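Local coordinates for protein Non-ribosomal peptide synthetase (Methanobrevibacter ruminantium, PDB 6VTJ) that joins a peptide carrier domain to a Rossmann-type reductase domain that probably releases the carrier-bound product of an archaeal non-ribosomal peptide synthetase by reduction, at residues I315-D327 with V361-I373. Sequence-based numbering, arbitrary orientation.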
ATOM      1  N   ILE A 315     -13.440  -0.760  -8.363  1.00 24.64           N
ATOM      2  CA  ILE A 315     -12.243  -1.107  -7.631  1.00 28.18           C
ATOM      3  C   ILE A 315     -11.065  -0.683  -8.499  1.00 26.49           C
ATOM      4  O   ILE A 315     -10.888  -1.195  -9.610  1.00 27.50           O
ATOM      5  CB  ILE A 315     -12.202  -2.604  -7.293  1.00 28.25           C
ATOM      6  CG1 ILE A 315     -13.321  -2.932  -6.288  1.00 28.12           C
ATOM      7  CG2 ILE A 315     -10.826  -2.988  -6.763  1.00 26.85           C
ATOM      8  CD1 ILE A 315     -13.586  -4.392  -6.109  1.00 26.07           C
ATOM      9  N   ILE A 316     -10.272   0.250  -7.998  1.00 24.13           N
ATOM     10  CA  ILE A 316      -9.144   0.811  -8.725  1.00 28.27           C
ATOM     11  C   ILE A 316      -7.891   0.325  -8.006  1.00 23.83           C
ATOM     12  O   ILE A 316      -7.510   0.880  -6.970  1.00 27.74           O
ATOM     13  CB  ILE A 316      -9.219   2.349  -8.782  1.00 22.47           C
ATOM     14  CG1 ILE A 316     -10.461   2.806  -9.572  1.00 25.39           C
ATOM     15  CG2 ILE A 316      -7.942   2.946  -9.385  1.00 26.62           C
ATOM     16  CD1 ILE A 316     -10.554   4.342  -9.710  1.00 28.76           C
ATOM     17  N   ARG A 317      -7.241  -0.711  -8.538  1.00 24.39           N
ATOM     18  CA  ARG A 317      -5.978  -1.187  -7.972  1.00 28.34           C
ATOM     19  C   ARG A 317      -4.825  -0.269  -8.376  1.00 25.90           C
ATOM     20  O   ARG A 317      -4.555  -0.084  -9.569  1.00 27.04           O
ATOM     21  CB  ARG A 317      -5.700  -2.618  -8.429  1.00 25.25           C
ATOM     22  CG  ARG A 317      -6.746  -3.602  -7.952  1.00 26.21           C
ATOM     23  CD  ARG A 317      -6.602  -4.948  -8.625  1.00 25.57           C
ATOM     24  NE  ARG A 317      -7.554  -5.903  -8.072  1.00 25.48           N
ATOM     25  CZ  ARG A 317      -7.998  -6.969  -8.719  1.00 28.32           C
ATOM     26  NH1 ARG A 317      -7.570  -7.217  -9.960  1.00 26.77           N
ATOM     27  NH2 ARG A 317      -8.862  -7.791  -8.122  1.00 27.38           N
ATOM     28  N   VAL A 318      -4.126   0.291  -7.396  1.00 26.08           N
ATOM     29  CA  VAL A 318      -2.979   1.147  -7.677  1.00 28.91           C
ATOM     30  C   VAL A 318      -1.696   0.403  -7.315  1.00 29.62           C
ATOM     31  O   VAL A 318      -1.713  -0.661  -6.685  1.00 32.02           O
ATOM     32  CB  VAL A 318      -3.073   2.522  -6.967  1.00 29.84           C
ATOM     33  CG1 VAL A 318      -4.305   3.297  -7.481  1.00 24.22           C
ATOM     34  CG2 VAL A 318      -3.077   2.388  -5.440  1.00 26.01           C
ATOM     35  N   GLY A 319      -0.572   0.957  -7.754  1.00 27.71           N
ATOM     36  CA  GLY A 319       0.684   0.257  -7.628  1.00 26.94           C
ATOM     37  C   GLY A 319       1.671   0.933  -6.701  1.00 28.29           C
ATOM     38  O   GLY A 319       1.409   1.078  -5.505  1.00 29.71           O
ATOM     39  N   ASN A 320       2.801   1.359  -7.260  1.00 28.53           N
ATOM     40  CA  ASN A 320       3.912   1.957  -6.513  1.00 29.01           C
ATOM     41  C   ASN A 320       3.734   3.475  -6.531  1.00 29.10           C
ATOM     42  O   ASN A 320       4.177   4.163  -7.457  1.00 26.09           O
ATOM     43  CB  ASN A 320       5.234   1.518  -7.140  1.00 26.64           C
ATOM     44  CG  ASN A 320       6.467   2.086  -6.430  1.00 28.76           C
ATOM     45  OD1 ASN A 320       6.474   2.307  -5.217  1.00 28.01           O
ATOM     46  ND2 ASN A 320       7.524   2.301  -7.195  1.00 26.04           N
ATOM     47  N   LEU A 321       3.102   4.007  -5.475  1.00 26.65           N
ATOM     48  CA  LEU A 321       2.704   5.413  -5.408  1.00 25.77           C
ATOM     49  C   LEU A 321       3.924   6.295  -5.156  1.00 26.33           C
ATOM     50  O   LEU A 321       4.458   6.324  -4.039  1.00 27.10           O
ATOM     51  CB  LEU A 321       1.657   5.618  -4.316  1.00 23.41           C
ATOM     52  CG  LEU A 321       0.345   4.856  -4.499  1.00 22.85           C
ATOM     53  CD1 LEU A 321      -0.639   5.253  -3.428  1.00 27.60           C
ATOM     54  CD2 LEU A 321      -0.252   5.098  -5.882  1.00 22.80           C
ATOM     55  N   MET A 322       4.311   7.078  -6.157  1.00 24.60           N
ATOM     56  CA  MET A 322       5.565   7.824  -6.132  1.00 28.55           C
ATOM     57  C   MET A 322       5.317   9.331  -6.255  1.00 30.31           C
ATOM     58  O   MET A 322       4.186   9.801  -6.402  1.00 27.10           O
ATOM     59  CB  MET A 322       6.492   7.318  -7.244  1.00 26.20           C
ATOM     60  CG  MET A 322       7.163   5.985  -6.869  1.00 26.31           C
ATOM     61  SD  MET A 322       8.399   6.203  -5.570  1.00 29.07           S
ATOM     62  CE  MET A 322       7.679   5.442  -4.089  1.00 27.43           C
ATOM     63  N   SER A 323       6.415  10.079  -6.215  1.00 28.23           N
ATOM     64  CA  SER A 323       6.378  11.536  -6.136  1.00 31.55           C
ATOM     65  C   SER A 323       5.725  12.161  -7.362  1.00 26.62           C
ATOM     66  O   SER A 323       5.730  11.592  -8.463  1.00 24.15           O
ATOM     67  CB  SER A 323       7.798  12.081  -5.994  1.00 29.31           C
ATOM     68  OG  SER A 323       8.516  11.274  -5.092  1.00 31.52           O
ATOM     69  N   ARG A 324       5.186  13.366  -7.155  1.00 26.69           N
ATOM     70  CA  ARG A 324       4.535  14.113  -8.229  1.00 29.98           C
ATOM     71  C   ARG A 324       5.435  14.218  -9.447  1.00 28.27           C
ATOM     72  O   ARG A 324       6.649  14.444  -9.337  1.00 27.65           O
ATOM     73  CB  ARG A 324       4.150  15.524  -7.772  1.00 26.59           C
ATOM     74  CG  ARG A 324       2.991  15.557  -6.806  1.00 29.54           C
ATOM     75  CD  ARG A 324       2.299  16.903  -6.790  1.00 29.70           C
ATOM     76  NE  ARG A 324       3.119  17.975  -6.215  1.00 32.75           N
ATOM     77  CZ  ARG A 324       2.892  18.542  -5.032  1.00 35.44           C
ATOM     78  NH1 ARG A 324       1.884  18.120  -4.283  1.00 32.35           N
ATOM     79  NH2 ARG A 324       3.675  19.527  -4.588  1.00 33.13           N
ATOM     80  N   TYR A 325       4.820  14.044 -10.612  1.00 24.06           N
ATOM     81  CA  TYR A 325       5.523  14.268 -11.868  1.00 27.99           C
ATOM     82  C   TYR A 325       5.941  15.726 -12.020  1.00 30.77           C
ATOM     83  O   TYR A 325       7.042  16.022 -12.515  1.00 27.46           O
ATOM     84  CB  TYR A 325       4.631  13.848 -13.035  1.00 28.96           C
ATOM     85  CG  TYR A 325       5.313  13.976 -14.375  1.00 27.82           C
ATOM     86  CD1 TYR A 325       6.331  13.101 -14.739  1.00 28.72           C
ATOM     87  CD2 TYR A 325       4.951  14.971 -15.276  1.00 28.51           C
ATOM     88  CE1 TYR A 325       6.972  13.215 -15.983  1.00 30.67           C
ATOM     89  CE2 TYR A 325       5.582  15.089 -16.521  1.00 28.21           C
ATOM     90  CZ  TYR A 325       6.582  14.211 -16.868  1.00 30.71           C
ATOM     91  OH  TYR A 325       7.201  14.322 -18.098  1.00 33.25           O
ATOM     92  N   SER A 326       5.088  16.651 -11.569  1.00 23.62           N
ATOM     93  CA  SER A 326       5.317  18.063 -11.850  1.00 28.89           C
ATOM     94  C   SER A 326       6.550  18.578 -11.128  1.00 30.17           C
ATOM     95  O   SER A 326       7.397  19.236 -11.733  1.00 32.51           O
ATOM     96  CB  SER A 326       4.088  18.890 -11.463  1.00 30.97           C
ATOM     97  OG  SER A 326       3.747  18.720 -10.089  1.00 28.82           O
ATOM     98  N   ASP A 327       6.686  18.265  -9.843  1.00 30.23           N
ATOM     99  CA  ASP A 327       7.730  18.888  -9.034  1.00 31.62           C
ATOM    100  C   ASP A 327       8.475  17.934  -8.111  1.00 31.31           C
ATOM    101  O   ASP A 327       9.282  18.406  -7.295  1.00 34.69           O
ATOM    102  CB  ASP A 327       7.128  20.022  -8.186  1.00 26.01           C
ATOM    103  CG  ASP A 327       5.993  19.545  -7.277  1.00 33.56           C
ATOM    104  OD1 ASP A 327       5.756  18.307  -7.137  1.00 31.54           O
ATOM    105  OD2 ASP A 327       5.315  20.432  -6.703  1.00 37.67           O
ATOM    106  N   VAL A 361       9.700  -1.895 -12.147  1.00 28.07           N
ATOM    107  CA  VAL A 361       8.688  -1.283 -11.304  1.00 28.53           C
ATOM    108  C   VAL A 361       7.945  -0.225 -12.100  1.00 30.33           C
ATOM    109  O   VAL A 361       8.501   0.403 -13.006  1.00 30.29           O
ATOM    110  CB  VAL A 361       9.303  -0.680 -10.023  1.00 28.92           C
ATOM    111  CG1 VAL A 361       9.922   0.695 -10.321  1.00 29.09           C
ATOM    112  CG2 VAL A 361       8.244  -0.579  -8.963  1.00 32.54           C
ATOM    113  N   ASP A 362       6.663  -0.063 -11.771  1.00 28.62           N
ATOM    114  CA  ASP A 362       5.912   1.128 -12.131  1.00 25.97           C
ATOM    115  C   ASP A 362       6.292   2.276 -11.208  1.00 25.23           C
ATOM    116  O   ASP A 362       6.470   2.090  -9.998  1.00 25.57           O
ATOM    117  CB  ASP A 362       4.413   0.863 -12.020  1.00 28.32           C
ATOM    118  CG  ASP A 362       3.967   0.631 -10.577  1.00 29.20           C
ATOM    119  OD1 ASP A 362       4.342  -0.411  -9.984  1.00 30.19           O
ATOM    120  OD2 ASP A 362       3.244   1.489 -10.036  1.00 28.96           O
ATOM    121  N   MET A 363       6.456   3.456 -11.783  1.00 23.41           N
ATOM    122  CA  MET A 363       6.566   4.682 -10.996  1.00 25.07           C
ATOM    123  C   MET A 363       5.274   5.452 -11.246  1.00 26.90           C
ATOM    124  O   MET A 363       5.160   6.247 -12.183  1.00 26.12           O
ATOM    125  CB  MET A 363       7.805   5.467 -11.354  1.00 25.03           C
ATOM    126  CG  MET A 363       9.075   4.619 -11.250  1.00 22.43           C
ATOM    127  SD  MET A 363       9.641   4.359  -9.562  1.00 28.20           S
ATOM    128  CE  MET A 363      10.220   6.005  -9.140  1.00 22.97           C
ATOM    129  N   SER A 364       4.283   5.184 -10.406  1.00 28.02           N
ATOM    130  CA  SER A 364       2.956   5.776 -10.562  1.00 28.35           C
ATOM    131  C   SER A 364       2.953   7.125  -9.856  1.00 24.66           C
ATOM    132  O   SER A 364       2.720   7.212  -8.649  1.00 25.63           O
ATOM    133  CB  SER A 364       1.902   4.829 -10.002  1.00 24.87           C
ATOM    134  OG  SER A 364       1.869   3.618 -10.749  1.00 24.05           O
ATOM    135  N   GLN A 365       3.222   8.187 -10.626  1.00 26.72           N
ATOM    136  CA  GLN A 365       3.309   9.538 -10.080  1.00 23.48           C
ATOM    137  C   GLN A 365       1.967   9.961  -9.484  1.00 26.03           C
ATOM    138  O   GLN A 365       0.931   9.906 -10.160  1.00 26.39           O
ATOM    139  CB  GLN A 365       3.738  10.511 -11.180  1.00 23.31           C
ATOM    140  CG  GLN A 365       5.040  10.093 -11.922  1.00 23.98           C
ATOM    141  CD  GLN A 365       4.783   9.336 -13.232  1.00 28.67           C
ATOM    142  OE1 GLN A 365       3.689   8.818 -13.465  1.00 24.22           O
ATOM    143  NE2 GLN A 365       5.791   9.302 -14.105  1.00 26.20           N
ATOM    144  N   ILE A 366       2.000  10.410  -8.219  1.00 24.34           N
ATOM    145  CA  ILE A 366       0.784  10.547  -7.407  1.00 27.40           C
ATOM    146  C   ILE A 366      -0.222  11.516  -8.030  1.00 28.56           C
ATOM    147  O   ILE A 366      -1.449  11.343  -7.868  1.00 26.12           O
ATOM    148  CB  ILE A 366       1.160  10.957  -5.965  1.00 22.14           C
ATOM    149  CG1 ILE A 366      -0.006  10.754  -4.996  1.00 23.61           C
ATOM    150  CG2 ILE A 366       1.555  12.403  -5.922  1.00 23.37           C
ATOM    151  CD1 ILE A 366      -0.434   9.335  -4.783  1.00 22.53           C
ATOM    152  N   ASP A 367       0.256  12.543  -8.742  1.00 27.78           N
ATOM    153  CA  ASP A 367      -0.693  13.460  -9.370  1.00 30.18           C
ATOM    154  C   ASP A 367      -1.398  12.775 -10.532  1.00 27.85           C
ATOM    155  O   ASP A 367      -2.604  12.954 -10.733  1.00 26.72           O
ATOM    156  CB  ASP A 367      -0.012  14.778  -9.812  1.00 24.63           C
ATOM    157  CG  ASP A 367       1.369  14.593 -10.461  1.00 30.85           C
ATOM    158  OD1 ASP A 367       1.940  13.479 -10.465  1.00 29.81           O
ATOM    159  OD2 ASP A 367       1.914  15.606 -10.958  1.00 31.03           O
ATOM    160  N   TYR A 368      -0.681  11.911 -11.249  1.00 24.33           N
ATOM    161  CA  TYR A 368      -1.332  11.159 -12.305  1.00 24.69           C
ATOM    162  C   TYR A 368      -2.154   9.989 -11.765  1.00 26.51           C
ATOM    163  O   TYR A 368      -3.181   9.656 -12.366  1.00 24.35           O
ATOM    164  CB  TYR A 368      -0.293  10.730 -13.337  1.00 22.49           C
ATOM    165  CG  TYR A 368       0.006  11.883 -14.261  1.00 28.57           C
ATOM    166  CD1 TYR A 368       0.824  12.927 -13.850  1.00 29.03           C
ATOM    167  CD2 TYR A 368      -0.561  11.952 -15.534  1.00 31.19           C
ATOM    168  CE1 TYR A 368       1.081  13.990 -14.678  1.00 31.73           C
ATOM    169  CE2 TYR A 368      -0.308  13.021 -16.372  1.00 33.28           C
ATOM    170  CZ  TYR A 368       0.508  14.034 -15.940  1.00 35.89           C
ATOM    171  OH  TYR A 368       0.756  15.094 -16.767  1.00 39.69           O
ATOM    172  N   VAL A 369      -1.777   9.388 -10.622  1.00 23.53           N
ATOM    173  CA  VAL A 369      -2.674   8.412 -10.002  1.00 21.41           C
ATOM    174  C   VAL A 369      -4.015   9.058  -9.705  1.00 23.70           C
ATOM    175  O   VAL A 369      -5.075   8.495 -10.005  1.00 23.86           O
ATOM    176  CB  VAL A 369      -2.066   7.812  -8.724  1.00 25.33           C
ATOM    177  CG1 VAL A 369      -3.072   6.875  -8.076  1.00 21.55           C
ATOM    178  CG2 VAL A 369      -0.796   7.061  -9.036  1.00 26.74           C
ATOM    179  N   ALA A 370      -3.990  10.260  -9.115  1.00 24.14           N
ATOM    180  CA  ALA A 370      -5.253  10.912  -8.753  1.00 29.63           C
ATOM    181  C   ALA A 370      -6.073  11.291  -9.992  1.00 27.28           C
ATOM    182  O   ALA A 370      -7.305  11.106 -10.013  1.00 27.38           O
ATOM    183  CB  ALA A 370      -4.977  12.144  -7.886  1.00 27.07           C
ATOM    184  N   LYS A 371      -5.416  11.826 -11.027  1.00 25.04           N
ATOM    185  CA  LYS A 371      -6.122  12.077 -12.286  1.00 29.93           C
ATOM    186  C   LYS A 371      -6.767  10.805 -12.831  1.00 25.29           C
ATOM    187  O   LYS A 371      -7.914  10.829 -13.285  1.00 27.82           O
ATOM    188  CB  LYS A 371      -5.173  12.652 -13.335  1.00 25.51           C
ATOM    189  CG  LYS A 371      -4.684  14.055 -13.061  1.00 32.71           C
ATOM    190  CD  LYS A 371      -3.939  14.581 -14.268  1.00 35.10           C
ATOM    191  CE  LYS A 371      -2.959  15.677 -13.900  1.00 48.22           C
ATOM    192  NZ  LYS A 371      -2.278  16.187 -15.134  1.00 47.98           N
ATOM    193  N   GLY A 372      -6.040   9.690 -12.806  1.00 22.71           N
ATOM    194  CA  GLY A 372      -6.587   8.455 -13.333  1.00 25.93           C
ATOM    195  C   GLY A 372      -7.726   7.900 -12.502  1.00 25.92           C
ATOM    196  O   GLY A 372      -8.638   7.264 -13.043  1.00 25.38           O
ATOM    197  N   ILE A 373      -7.691   8.123 -11.183  1.00 24.68           N
ATOM    198  CA  ILE A 373      -8.797   7.691 -10.331  1.00 24.84           C
ATOM    199  C   ILE A 373     -10.048   8.475 -10.679  1.00 25.32           C
ATOM    200  O   ILE A 373     -11.142   7.915 -10.830  1.00 27.57           O
ATOM    201  CB  ILE A 373      -8.424   7.842  -8.847  1.00 22.66           C
ATOM    202  CG1 ILE A 373      -7.505   6.693  -8.434  1.00 23.84           C
ATOM    203  CG2 ILE A 373      -9.667   7.877  -7.967  1.00 24.87           C
ATOM    204  CD1 ILE A 373      -6.697   7.002  -7.193  1.00 23.34           C
TER
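The rings of Tyr325 and Tyr368 meet obliquely, planes 85° apart, with Asp367 OD1 in plane at the edge of the Tyr368 ring, and the side-chain amide of Gln365, held by Pro470, runs alongside Tyr325 with its plane steeply turned from that ring. The Asn320 amide has the Asp362 carbonyl oxygen in its plane, 3.0 Å from ND2, while the Val361 side chain crosses it at about a right angle, CG2 against ND2. These groups flank a short parallel bridge in the Rossmann-type reductase fold, where strand 313-322 pairs with strand 360-365 just before helix 366-376. Met322 N reaches Ser364 O from above the carbonyl plane (3.0 Å), while Ser364 N bonds Asn320 O. Asp362 secures the start of this pairing: OD2 accepts Asn320 N on its syn lone pair (2.8 Å) and the Ser364 hydroxyl on its anti one. Replacing Asp362 by alanine removes this shared acceptor and would probably leave Asn320 N without its mate and the Ser364 hydroxyl, still met by Asn390 N, less firmly oriented. On the helix-facing side of strand 313-322, Val369 CG2 meets Leu321 CD2 and Val369 CG1 meets Val318 CG1, both at 3.8 Å. At the far end Asp367 plays a similar part: with CG placed between backbone N and carbonyl carbon (chi1 42°), its OD1 receives Tyr325 N at 2.9 Å, nearly straight at 170°.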